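Local coordinates for protein ribonuclease H (PDB 3U3G) that probably cleaves the RNA strand of RNA/DNA hybrids, as an RNase H1 built on the ribonuclease H fold, at residues G11-P16 with E133-A138; T32-S37 with L57-M62; R83-V88 with L114-I119; Y89-K92 with L96-K99. All coordinates share one frame; numbering follows the deposited sequence. Where two conformers were deposited one is given.

Interaction 1 of 4, residues G11-P16 with E133-A138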
loop_
_atom_site.group_PDB
_atom_site.type_symbol
_atom_site.label_atom_id
_atom_site.label_comp_id
_atom_site.label_asym_id
_atom_site.label_seq_id
_atom_site.Cartn_x
_atom_site.Cartn_y
_atom_site.Cartn_z
ATOM N N GLY A 11 0.610 -1.203 9.646
ATOM C CA GLY A 11 0.273 -1.761 10.948
ATOM C C GLY A 11 0.367 -0.720 12.035
ATOM O O GLY A 11 1.148 0.228 11.939
ATOM N N ALA A 12 -0.328 -0.958 13.118
ATOM C CA ALA A 12 -0.185 -0.177 14.323
ATOM C C ALA A 12 -0.048 -1.076 15.574
ATOM O O ALA A 12 -0.616 -2.096 15.652
ATOM C CB ALA A 12 -1.374 0.744 14.481
ATOM N N ARG A 13 0.648 -0.559 16.553
ATOM C CA ARG A 13 0.852 -1.246 17.819
ATOM C C ARG A 13 -0.094 -0.645 18.829
ATOM O O ARG A 13 0.254 0.217 19.565
ATOM C CB ARG A 13 2.312 -1.110 18.242
ATOM C CG ARG A 13 3.184 -1.710 17.259
ATOM C CD ARG A 13 4.492 -2.159 17.776
ATOM N NE ARG A 13 5.283 -2.762 16.716
ATOM C CZ ARG A 13 6.597 -2.734 16.668
ATOM N NH1 ARG A 13 7.258 -2.153 17.620
ATOM N NH2 ARG A 13 7.203 -3.258 15.643
ATOM N N GLY A 14 -1.322 -1.085 18.796
ATOM C CA GLY A 14 -2.298 -0.408 19.593
ATOM C C GLY A 14 -3.451 -0.037 18.721
ATOM O O GLY A 14 -3.435 -0.296 17.544
ATOM N N ASN A 15 -4.481 0.462 19.357
ATOM C CA ASN A 15 -5.645 0.856 18.631
ATOM C C ASN A 15 -6.310 2.148 19.099
ATOM O O ASN A 15 -7.409 2.099 19.549
ATOM C CB ASN A 15 -6.563 -0.369 18.776
ATOM C CG ASN A 15 -7.807 -0.285 17.996
ATOM O OD1 ASN A 15 -8.797 -0.838 18.386
ATOM N ND2 ASN A 15 -7.746 0.288 16.839
ATOM N N PRO A 16 -5.693 3.306 18.967
ATOM C CA PRO A 16 -4.537 3.513 18.075
ATOM C C PRO A 16 -3.230 3.434 18.790
ATOM O O PRO A 16 -3.155 3.442 19.989
ATOM C CB PRO A 16 -4.733 4.959 17.619
ATOM C CG PRO A 16 -5.366 5.641 18.829
ATOM C CD PRO A 16 -6.295 4.580 19.341
ATOM N N GLU A 133 10.136 -2.381 10.962
ATOM C CA GLU A 133 11.401 -1.649 10.999
ATOM C C GLU A 133 11.166 -0.178 11.340
ATOM O O GLU A 133 11.843 0.392 12.213
ATOM C CB GLU A 133 12.110 -1.789 9.651
ATOM C CG GLU A 133 13.507 -1.197 9.575
ATOM C CD GLU A 133 14.135 -1.361 8.189
ATOM O OE1 GLU A 133 13.731 -2.287 7.455
ATOM O OE2 GLU A 133 14.930 -0.485 7.787
ATOM N N ALA A 134 10.172 0.419 10.689
ATOM C CA ALA A 134 9.849 1.819 10.894
ATOM C C ALA A 134 9.350 2.061 12.311
ATOM O O ALA A 134 9.752 3.032 12.946
ATOM C CB ALA A 134 8.825 2.297 9.865
ATOM N N ILE A 135 8.433 1.219 12.789
ATOM C CA ILE A 135 7.924 1.390 14.148
ATOM C C ILE A 135 9.012 1.185 15.203
ATOM O O ILE A 135 9.183 2.023 16.096
ATOM C CB ILE A 135 6.713 0.487 14.446
ATOM C CG1 ILE A 135 5.567 0.795 13.479
ATOM C CG2 ILE A 135 6.233 0.706 15.880
ATOM C CD1 ILE A 135 4.469 -0.259 13.515
ATOM N N ASP A 136 9.812 0.134 15.040
ATOM C CA ASP A 136 10.878 -0.152 16.000
ATOM C C ASP A 136 11.823 1.044 16.068
ATOM O O ASP A 136 12.327 1.387 17.147
ATOM C CB ASP A 136 11.673 -1.390 15.582
ATOM C CG ASP A 136 10.927 -2.689 15.819
ATOM O OD1 ASP A 136 9.928 -2.684 16.564
ATOM O OD2 ASP A 136 11.374 -3.717 15.264
ATOM N N LYS A 137 12.155 1.617 14.911
ATOM C CA LYS A 137 13.152 2.677 14.865
ATOM C C LYS A 137 12.616 3.949 15.508
ATOM O O LYS A 137 13.303 4.567 16.318
ATOM C CB LYS A 137 13.618 2.934 13.429
ATOM C CG LYS A 137 14.740 3.971 13.326
ATOM C CD LYS A 137 15.440 3.916 11.969
ATOM C CE LYS A 137 16.835 4.556 12.021
ATOM N NZ LYS A 137 16.841 5.966 12.529
ATOM N N ALA A 138 11.317 4.183 15.350
ATOM C CA ALA A 138 10.664 5.354 15.932
ATOM C C ALA A 138 10.569 5.246 17.453
ATOM O O ALA A 138 10.772 6.233 18.164
ATOM C CB ALA A 138 9.276 5.539 15.325
#
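Arg13 lies across Ile135 and ends on the carboxylate of Asp136, so that one long side chain makes both the apolar and the charged half of this contact. The packed half centres on Ile135, a buried residue of the helix whose two branches have separate partners. Its CG2, anti to the backbone N, is the branch under one face of the guanidinium, offset toward the rim and 3.5 Å from Arg13 NH1. The CG1 branch carries CD1 toward the strand end, where Ile135 CD1 lies 3.7 Å from Gly11 O.

The outer half is polar and exposed. Arg13 runs extended from CG to NE and presents its NH1 and NH2 end to a single oxygen: Arg13 NH1 is 2.9 Å from Asp136 OD1, and Arg13 NH2 is also 2.9 Å from Asp136 OD1. This forked salt bridge keeps the oxygen in the guanidinium plane, yet the carboxylate is turned 55° from that plane. NH1 meets OD1 nearly along its C-O axis, whereas NH2 approaches from well above the carboxylate plane. Neither N-H bond is straight (146° and 145°), the price of sharing one acceptor.

The contact ties the turn after strand 3-12, which goes on to a cis peptide before Pro16, to the C-terminal helix 125-139. Gly11 pairs with Gly20 of strand 17-26, Ile135 also touches Pro18 of that strand, and Ala134 and Ala138 of the same helix pack against strand 32-41.

Interaction 2 of 4, residues T32-S37 with L57-M62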
loop_
_atom_site.group_PDB
_atom_site.type_symbol
_atom_site.label_atom_id
_atom_site.label_comp_id
_atom_site.label_asym_id
_atom_site.label_seq_id
_atom_site.Cartn_x
_atom_site.Cartn_y
_atom_site.Cartn_z
ATOM N N THR A 32 13.928 -5.675 -7.254
ATOM C CA THR A 32 13.512 -4.480 -6.522
ATOM C C THR A 32 13.735 -3.200 -7.304
ATOM O O THR A 32 14.837 -2.951 -7.839
ATOM C CB THR A 32 14.294 -4.382 -5.215
ATOM O OG1 THR A 32 14.099 -5.579 -4.468
ATOM C CG2 THR A 32 13.811 -3.197 -4.395
ATOM N N LEU A 33 12.682 -2.390 -7.369
ATOM C CA LEU A 33 12.772 -1.044 -7.913
ATOM C C LEU A 33 12.779 -0.010 -6.793
ATOM O O LEU A 33 13.277 1.099 -6.977
ATOM C CB LEU A 33 11.599 -0.786 -8.863
ATOM C CG LEU A 33 11.600 -1.672 -10.105
ATOM C CD1 LEU A 33 10.297 -1.525 -10.874
ATOM C CD2 LEU A 33 12.801 -1.320 -10.981
ATOM N N HIS A 34 12.133 -0.325 -5.673
ATOM C CA HIS A 34 11.993 0.662 -4.593
ATOM C C HIS A 34 11.481 -0.034 -3.346
ATOM O O HIS A 34 10.772 -1.053 -3.439
ATOM C CB HIS A 34 11.009 1.770 -5.006
ATOM C CG HIS A 34 10.909 2.878 -4.006
ATOM N ND1 HIS A 34 11.902 3.819 -3.832
ATOM C CD2 HIS A 34 9.931 3.188 -3.123
ATOM C CE1 HIS A 34 11.573 4.610 -2.824
ATOM N NE2 HIS A 34 10.383 4.246 -2.376
ATOM N N GLU A 35 11.866 0.493 -2.185
ATOM C CA GLU A 35 11.196 0.180 -0.928
ATOM C C GLU A 35 10.884 1.467 -0.180
ATOM O O GLU A 35 11.740 2.346 -0.084
ATOM C CB GLU A 35 12.087 -0.721 -0.060
ATOM C CG GLU A 35 12.397 -2.082 -0.687
ATOM C CD GLU A 35 13.172 -2.998 0.247
ATOM O OE1 GLU A 35 13.827 -2.497 1.183
ATOM O OE2 GLU A 35 13.131 -4.223 0.018
ATOM N N SER A 36 9.725 1.518 0.473
ATOM C CA SER A 36 9.413 2.591 1.425
ATOM C C SER A 36 9.164 1.960 2.797
ATOM O O SER A 36 8.410 0.981 2.909
ATOM C CB SER A 36 8.160 3.323 0.967
ATOM O OG SER A 36 8.401 4.025 -0.254
ATOM N N SER A 37 9.706 2.570 3.842
ATOM C CA SER A 37 9.467 2.152 5.220
ATOM C C SER A 37 9.344 3.421 6.049
ATOM O O SER A 37 10.273 4.219 6.074
ATOM C CB SER A 37 10.674 1.347 5.712
ATOM O OG SER A 37 10.588 1.103 7.101
ATOM N N LEU A 57 1.051 5.002 -4.070
ATOM C CA LEU A 57 0.615 5.852 -5.180
ATOM C C LEU A 57 1.464 7.116 -5.351
ATOM O O LEU A 57 1.705 7.544 -6.486
ATOM C CB LEU A 57 -0.866 6.207 -5.027
ATOM C CG LEU A 57 -1.768 4.981 -5.171
ATOM C CD1 LEU A 57 -3.169 5.350 -4.693
ATOM C CD2 LEU A 57 -1.838 4.511 -6.633
ATOM N N GLU A 58 1.981 7.648 -4.245
ATOM C CA GLU A 58 2.931 8.751 -4.285
ATOM C C GLU A 58 4.275 8.306 -4.859
ATOM O O GLU A 58 4.849 8.976 -5.729
ATOM C CB GLU A 58 3.089 9.328 -2.877
ATOM C CG GLU A 58 4.262 10.266 -2.661
ATOM C CD GLU A 58 3.933 11.711 -2.958
ATOM O OE1 GLU A 58 2.930 11.951 -3.680
ATOM O OE2 GLU A 58 4.805 12.573 -2.664
ATOM N N ASP A 59 4.774 7.173 -4.374
ATOM C CA ASP A 59 6.040 6.625 -4.866
ATOM C C ASP A 59 5.973 6.483 -6.376
ATOM O O ASP A 59 6.938 6.766 -7.079
ATOM C CB ASP A 59 6.276 5.243 -4.255
ATOM C CG ASP A 59 6.595 5.298 -2.764
ATOM O OD1 ASP A 59 7.141 6.313 -2.282
ATOM O OD2 ASP A 59 6.495 4.231 -2.128
ATOM N N LEU A 60 4.835 6.002 -6.870
ATOM C CA LEU A 60 4.698 5.788 -8.306
ATOM C C LEU A 60 5.041 7.027 -9.134
ATOM O O LEU A 60 5.495 6.909 -10.280
ATOM C CB LEU A 60 3.287 5.300 -8.646
ATOM C CG LEU A 60 3.034 3.825 -8.357
ATOM C CD1 LEU A 60 1.593 3.464 -8.701
ATOM C CD2 LEU A 60 4.019 2.983 -9.170
ATOM N N GLN A 61 4.707 8.221 -8.639
ATOM C CA GLN A 61 4.990 9.433 -9.397
ATOM C C GLN A 61 6.466 9.593 -9.725
ATOM O O GLN A 61 6.830 10.250 -10.694
ATOM C CB GLN A 61 4.500 10.669 -8.662
ATOM C CG GLN A 61 3.021 10.639 -8.327
ATOM C CD GLN A 61 2.334 11.954 -8.638
ATOM O OE1 GLN A 61 1.898 12.189 -9.763
ATOM N NE2 GLN A 61 2.359 12.869 -7.679
ATOM N N MET A 62 7.330 8.965 -8.934
ATOM C CA MET A 62 8.754 9.121 -9.159
ATOM C C MET A 62 9.283 8.391 -10.393
ATOM O O MET A 62 10.367 8.710 -10.875
ATOM C CB MET A 62 9.529 8.731 -7.912
ATOM C CG MET A 62 9.164 9.583 -6.704
ATOM S SD MET A 62 9.683 11.312 -6.843
ATOM C CE MET A 62 11.377 11.140 -6.267
#
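Asp59 and Ser36 meet through a short hydrogen bond, and nearly everything that joins the C-terminal part of helix 45-60 to the edge strand 32-41 here passes through that one aspartate. Leu57, two residues before it, belongs to another interface: it is buried against Ile106, so that face of the helix looks to helix 94-110 and the Asp59 face to the strand.

At Asp59 the side chain points toward the strand, and CG lies beside the backbone N, which brings the carboxylate up to the two strand residues that face it. Ser36 OG donates to Asp59 OD2 at 2.7 Å, approaching on the syn side and 23° out of the carboxylate plane. The same hydroxyl accepts from the strand itself: His34 NE2 donates to Ser36 OG at 2.9 Å, the oxygen lying close to the imidazole plane, though this N-H bond is bent, at 134°. The serine hydroxyl thus bridges ring and carboxylate, accepting from one and donating to the other. His34 CD2 touches Asp59 OD2 at 3.7 Å, with ring and carboxylate planes 64° apart. Asp59 OD1 has its own partner in a salt bridge to Arg55, one helical turn earlier, which probably stabilises the negative charge in this buried setting.

Beyond Asp59, Met62 N bonds back to Asp59 O at 2.9 Å. Leu33 and His34 both face Ile25 across the strand pair, a classic beta bulge in the antiparallel edge of the sheet. A helix laid over a mixed five-stranded sheet in this way is the layered architecture of the RNase H fold.

Interaction 3 of 4, residues R83-V88 with L114-I119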
loop_
_atom_site.group_PDB
_atom_site.type_symbol
_atom_site.label_atom_id
_atom_site.label_comp_id
_atom_site.label_asym_id
_atom_site.label_seq_id
_atom_site.Cartn_x
_atom_site.Cartn_y
_atom_site.Cartn_z
ATOM N N ARG A 83 -10.959 -6.330 -1.775
ATOM C CA ARG A 83 -12.328 -6.277 -2.262
ATOM C C ARG A 83 -12.927 -4.884 -2.145
ATOM O O ARG A 83 -13.761 -4.493 -2.950
ATOM C CB ARG A 83 -13.205 -7.319 -1.564
ATOM C CG ARG A 83 -12.751 -8.774 -1.735
ATOM C CD ARG A 83 -12.518 -9.206 -3.185
ATOM N NE ARG A 83 -11.821 -10.501 -3.179
ATOM C CZ ARG A 83 -10.769 -10.818 -3.927
ATOM N NH1 ARG A 83 -10.319 -10.030 -4.919
ATOM N NH2 ARG A 83 -10.131 -11.952 -3.686
ATOM N N GLN A 84 -12.550 -4.168 -1.090
ATOM C CA GLN A 84 -12.971 -2.774 -0.926
ATOM C C GLN A 84 -12.415 -1.916 -2.060
ATOM O O GLN A 84 -13.152 -1.186 -2.717
ATOM C CB GLN A 84 -12.492 -2.230 0.424
ATOM C CG GLN A 84 -13.283 -2.790 1.600
ATOM C CD GLN A 84 -12.718 -2.377 2.948
ATOM O OE1 GLN A 84 -11.543 -2.000 3.076
ATOM N NE2 GLN A 84 -13.515 -2.575 3.984
ATOM N N MET A 85 -11.118 -2.063 -2.319
ATOM C CA MET A 85 -10.460 -1.264 -3.347
ATOM C C MET A 85 -10.993 -1.546 -4.750
ATOM O O MET A 85 -11.077 -0.649 -5.583
ATOM C CB MET A 85 -8.941 -1.473 -3.297
ATOM C CG MET A 85 -8.264 -0.916 -2.046
ATOM S SD MET A 85 -8.442 0.870 -1.905
ATOM C CE MET A 85 -8.474 1.065 -0.125
ATOM N N GLN A 86 -11.415 -2.785 -4.979
ATOM C CA GLN A 86 -12.020 -3.179 -6.257
ATOM C C GLN A 86 -13.464 -2.754 -6.370
ATOM O O GLN A 86 -14.066 -2.874 -7.433
ATOM C CB GLN A 86 -11.947 -4.694 -6.404
ATOM C CG GLN A 86 -10.543 -5.190 -6.601
ATOM C CD GLN A 86 -10.494 -6.684 -6.811
ATOM O OE1 GLN A 86 -11.166 -7.453 -6.104
ATOM N NE2 GLN A 86 -9.758 -7.104 -7.840
ATOM N N GLY A 87 -14.058 -2.319 -5.264
ATOM C CA GLY A 87 -15.469 -1.958 -5.274
ATOM C C GLY A 87 -16.421 -3.137 -5.244
ATOM O O GLY A 87 -17.618 -2.953 -5.400
ATOM N N VAL A 88 -15.926 -4.289 -4.807
ATOM C CA VAL A 88 -16.780 -5.467 -4.667
ATOM C C VAL A 88 -17.645 -5.347 -3.410
ATOM O O VAL A 88 -18.844 -5.661 -3.439
ATOM C CB VAL A 88 -15.938 -6.762 -4.613
ATOM C CG1 VAL A 88 -16.816 -7.952 -4.267
ATOM C CG2 VAL A 88 -15.261 -7.002 -5.963
ATOM N N LEU A 114 -4.442 0.344 -12.905
ATOM C CA LEU A 114 -3.995 -0.376 -11.714
ATOM C C LEU A 114 -4.939 -1.522 -11.399
ATOM O O LEU A 114 -6.158 -1.318 -11.354
ATOM C CB LEU A 114 -3.962 0.578 -10.518
ATOM C CG LEU A 114 -3.525 -0.017 -9.178
ATOM C CD1 LEU A 114 -2.076 -0.472 -9.282
ATOM C CD2 LEU A 114 -3.703 0.998 -8.068
ATOM N N VAL A 115 -4.387 -2.687 -11.078
ATOM C CA VAL A 115 -5.182 -3.801 -10.565
ATOM C C VAL A 115 -4.728 -4.221 -9.183
ATOM O O VAL A 115 -3.587 -3.974 -8.799
ATOM C CB VAL A 115 -5.200 -5.012 -11.492
ATOM C CG1 VAL A 115 -5.829 -4.650 -12.821
ATOM C CG2 VAL A 115 -3.815 -5.557 -11.685
ATOM N N PHE A 116 -5.666 -4.725 -8.398
ATOM C CA PHE A 116 -5.399 -5.221 -7.051
ATOM C C PHE A 116 -5.463 -6.746 -7.021
ATOM O O PHE A 116 -6.323 -7.361 -7.675
ATOM C CB PHE A 116 -6.433 -4.661 -6.070
ATOM C CG PHE A 116 -6.335 -3.174 -5.868
ATOM C CD1 PHE A 116 -5.597 -2.664 -4.810
ATOM C CD2 PHE A 116 -7.077 -2.301 -6.644
ATOM C CE1 PHE A 116 -5.490 -1.295 -4.624
ATOM C CE2 PHE A 116 -6.950 -0.922 -6.473
ATOM C CZ PHE A 116 -6.151 -0.434 -5.462
ATOM N N VAL A 117 -4.572 -7.354 -6.246
ATOM C CA VAL A 117 -4.492 -8.802 -6.138
ATOM C C VAL A 117 -4.323 -9.207 -4.682
ATOM O O VAL A 117 -3.449 -8.685 -3.987
ATOM C CB VAL A 117 -3.293 -9.354 -6.936
ATOM C CG1 VAL A 117 -3.109 -10.842 -6.685
ATOM C CG2 VAL A 117 -3.486 -9.097 -8.424
ATOM N N HIS A 118 -5.175 -10.110 -4.213
ATOM C CA HIS A 118 -5.073 -10.643 -2.858
ATOM C C HIS A 118 -4.063 -11.787 -2.830
ATOM O O HIS A 118 -4.150 -12.703 -3.640
ATOM C CB HIS A 118 -6.444 -11.126 -2.369
ATOM C CG HIS A 118 -6.385 -12.038 -1.185
ATOM N ND1 HIS A 118 -5.763 -11.699 -0.004
ATOM C CD2 HIS A 118 -7.023 -13.209 -0.948
ATOM C CE1 HIS A 118 -5.872 -12.707 0.847
ATOM N NE2 HIS A 118 -6.686 -13.603 0.322
ATOM N N ILE A 119 -3.013 -11.635 -2.031
ATOM C CA ILE A 119 -2.003 -12.682 -1.855
ATOM C C ILE A 119 -2.032 -13.194 -0.405
ATOM O O ILE A 119 -2.447 -12.482 0.501
ATOM C CB ILE A 119 -0.588 -12.135 -2.196
ATOM C CG1 ILE A 119 -0.263 -10.910 -1.325
ATOM C CG2 ILE A 119 -0.526 -11.772 -3.668
ATOM C CD1 ILE A 119 1.202 -10.455 -1.409
HETATM O O HOH W 1 -7.523 -11.045 -5.764
HETATM O O HOH W 2 -8.496 -4.841 -9.685
#
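Met85 lays its CB over the ring of Phe116, above the middle of one face, 3.6 Å from the centroid of the Phe116 ring and 8° off the ring normal. This CH-pi contact is the apolar heart of the interface. Met85 CG continues over the CE1 side of the ring, and the bend at chi2 (-62°) then leads the chain away, leaving Met85 SD 5.1 Å from the Phe116 ring centroid in an oblique Met-aromatic contact.

Next to Phe116 CB, Gln86 runs past in the opposite direction. A water bridges the two residues, accepting from Gln86 NE2 at 3.2 Å and from the backbone N of Phe116. Farther along the strand a second water accepts from Arg83 NH1 and from His118 N at 3.0 Å, so amides of the edge strand 115-118 are reached through solvent.

That strand borders 71-76 in the parallel part of the RNase H sheet. The chain leaves helix 79-85 through a Schellman motif, Gly87 at positive phi, with Val88 N bonded to Arg83 O and Gly87 N to Gln84 O.

Arg83 positions the Gln86 amide: its NH1 donates to Gln86 OE1 at 3.0 Å, the acceptor lying in the guanidinium plane and the N-H bond fairly straight at 157°. Glu79 engages Arg83 NH2 in a salt bridge. Around the apolar centre, Leu53 of helix 45-60 touches both Met85 and Phe116, while Phe100 and Ile103 of helix 94-110 close on Met85.

Interaction 4 of 4, residues Y89-K92 with L96-K99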
loop_
_atom_site.group_PDB
_atom_site.type_symbol
_atom_site.label_atom_id
_atom_site.label_comp_id
_atom_site.label_asym_id
_atom_site.label_seq_id
_atom_site.Cartn_x
_atom_site.Cartn_y
_atom_site.Cartn_z
ATOM N N TYR A 89 -17.021 -4.943 -2.301
ATOM C CA TYR A 89 -17.748 -4.700 -1.054
ATOM C C TYR A 89 -17.559 -3.254 -0.599
ATOM O O TYR A 89 -16.529 -2.642 -0.860
ATOM C CB TYR A 89 -17.291 -5.664 0.049
ATOM C CG TYR A 89 -17.513 -7.130 -0.266
ATOM C CD1 TYR A 89 -18.752 -7.583 -0.710
ATOM C CD2 TYR A 89 -16.482 -8.043 -0.143
ATOM C CE1 TYR A 89 -18.968 -8.923 -0.953
ATOM C CE2 TYR A 89 -16.686 -9.392 -0.422
ATOM C CZ TYR A 89 -17.921 -9.807 -0.857
ATOM O OH TYR A 89 -18.161 -11.158 -1.072
ATOM N N LYS A 90 -18.606 -2.679 -0.022
ATOM C CA LYS A 90 -18.569 -1.309 0.452
ATOM C C LYS A 90 -17.818 -1.207 1.761
ATOM O O LYS A 90 -17.851 -2.110 2.590
ATOM C CB LYS A 90 -19.990 -0.759 0.608
ATOM C CG LYS A 90 -20.832 -0.901 -0.653
ATOM C CD LYS A 90 -22.044 0.026 -0.626
ATOM C CE LYS A 90 -22.516 0.355 -2.038
ATOM N NZ LYS A 90 -23.367 1.576 -2.075
ATOM N N VAL A 91 -17.057 -0.131 1.901
ATOM C CA VAL A 91 -16.412 0.182 3.168
ATOM C C VAL A 91 -17.465 0.659 4.171
ATOM O O VAL A 91 -18.256 1.556 3.881
ATOM C CB VAL A 91 -15.400 1.324 2.944
ATOM C CG1 VAL A 91 -14.832 1.825 4.277
ATOM C CG2 VAL A 91 -14.290 0.899 2.005
ATOM N N LYS A 92 -17.440 0.092 5.371
ATOM C CA LYS A 92 -18.380 0.511 6.412
ATOM C C LYS A 92 -17.736 1.400 7.462
ATOM O O LYS A 92 -18.318 2.409 7.871
ATOM C CB LYS A 92 -19.056 -0.688 7.077
ATOM C CG LYS A 92 -18.257 -1.978 7.031
ATOM C CD LYS A 92 -18.778 -2.905 5.942
ATOM C CE LYS A 92 -19.868 -3.828 6.467
ATOM N NZ LYS A 92 -19.321 -4.831 7.422
ATOM N N LEU A 96 -12.512 5.224 7.548
ATOM C CA LEU A 96 -11.826 4.880 6.300
ATOM C C LEU A 96 -12.412 5.563 5.063
ATOM O O LEU A 96 -11.859 5.460 3.968
ATOM C CB LEU A 96 -11.831 3.363 6.107
ATOM C CG LEU A 96 -11.014 2.533 7.100
ATOM C CD1 LEU A 96 -11.177 1.050 6.810
ATOM C CD2 LEU A 96 -9.551 2.945 7.053
ATOM N N LYS A 97 -13.596 6.141 5.206
ATOM C CA LYS A 97 -14.374 6.568 4.038
ATOM C C LYS A 97 -13.742 7.738 3.286
ATOM O O LYS A 97 -13.643 7.718 2.052
ATOM C CB LYS A 97 -15.828 6.871 4.442
ATOM C CG LYS A 97 -16.626 5.602 4.776
ATOM C CD LYS A 97 -18.111 5.762 4.514
ATOM C CE LYS A 97 -18.877 4.557 5.033
ATOM N NZ LYS A 97 -20.342 4.821 5.126
ATOM N N GLU A 98 -13.113 8.644 4.015
ATOM C CA GLU A 98 -12.460 9.752 3.352
ATOM C C GLU A 98 -11.192 9.324 2.617
ATOM O O GLU A 98 -11.022 9.637 1.433
ATOM C CB GLU A 98 -12.249 10.941 4.294
ATOM C CG GLU A 98 -13.416 11.930 4.245
ATOM C CD GLU A 98 -13.452 12.892 5.414
ATOM O OE1 GLU A 98 -14.572 13.224 5.870
ATOM O OE2 GLU A 98 -12.394 13.470 5.726
ATOM N N LYS A 99 -10.391 8.464 3.241
ATOM C CA LYS A 99 -9.207 7.946 2.576
ATOM C C LYS A 99 -9.552 7.039 1.399
ATOM O O LYS A 99 -8.870 7.039 0.370
ATOM C CB LYS A 99 -8.279 7.248 3.572
ATOM C CG LYS A 99 -7.528 8.227 4.471
ATOM C CD LYS A 99 -6.959 7.541 5.714
ATOM C CE LYS A 99 -6.631 8.557 6.813
ATOM N NZ LYS A 99 -5.677 9.588 6.367
#
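Val91 and Lys97 bring the two backbones nearest, their CA atoms 6.8 Å apart, where the extended chain of 89-92 passes the first turns of helix 94-110. No hydrogen bond joins the segments: the irregular 89-92 runs with beta-like angles as far as Val91, and the meeting is by side chains and by carbonyl oxygens against methylene groups.

Val91 points toward the helix. With CG1 anti to the backbone N (chi1 172°), that methyl is carried to Leu96, and Val91 CG1 rests on Leu96 CB at 3.8 Å, the two side chains crossing at about a right angle.

This is the link between helices 79-85 and 94-110 of the RNase H fold, folded back so that one valine touches parts of three helices: Leu96 on 94-110, Gln84 on 79-85 and Tyr50 on 45-60. Leu96 too leans on Tyr50.

Lys97 supplies the outer, exposed side. Extended beyond CG, its chain runs back over the loop until Lys97 CE lies 3.3 Å from Val91 O and 3.6 Å from Lys92 O. The ammonium stands farther off, Lys97 NZ being 4.1 Å from Val91 O, so the methylene next to it makes the closer approach.

The four contacts sample both the buried layers and the outer rim of one sheet-and-helix fold. Interaction 2 is the buried one, and its polar chemistry is compact and direct; interaction 3, at the opposite edge of the same sheet, is a surface contact whose polar groups meet through waters around an apolar centre. Helix 45-60 supplies a segment of interaction 2 and covers the apolar centre of interaction 3; the two touch where Leu57 packs on Leu114. The helix of interaction 1 packs on strand 32-41 of interaction 2, Ala134 resting on Ser37, but its own chemistry is an exposed salt bridge. Interaction 4, nested in the chain loop closed by interaction 3, joins it through Arg83 with Tyr89 and Gln84 with Val91, and relies on apolar and methylene contacts.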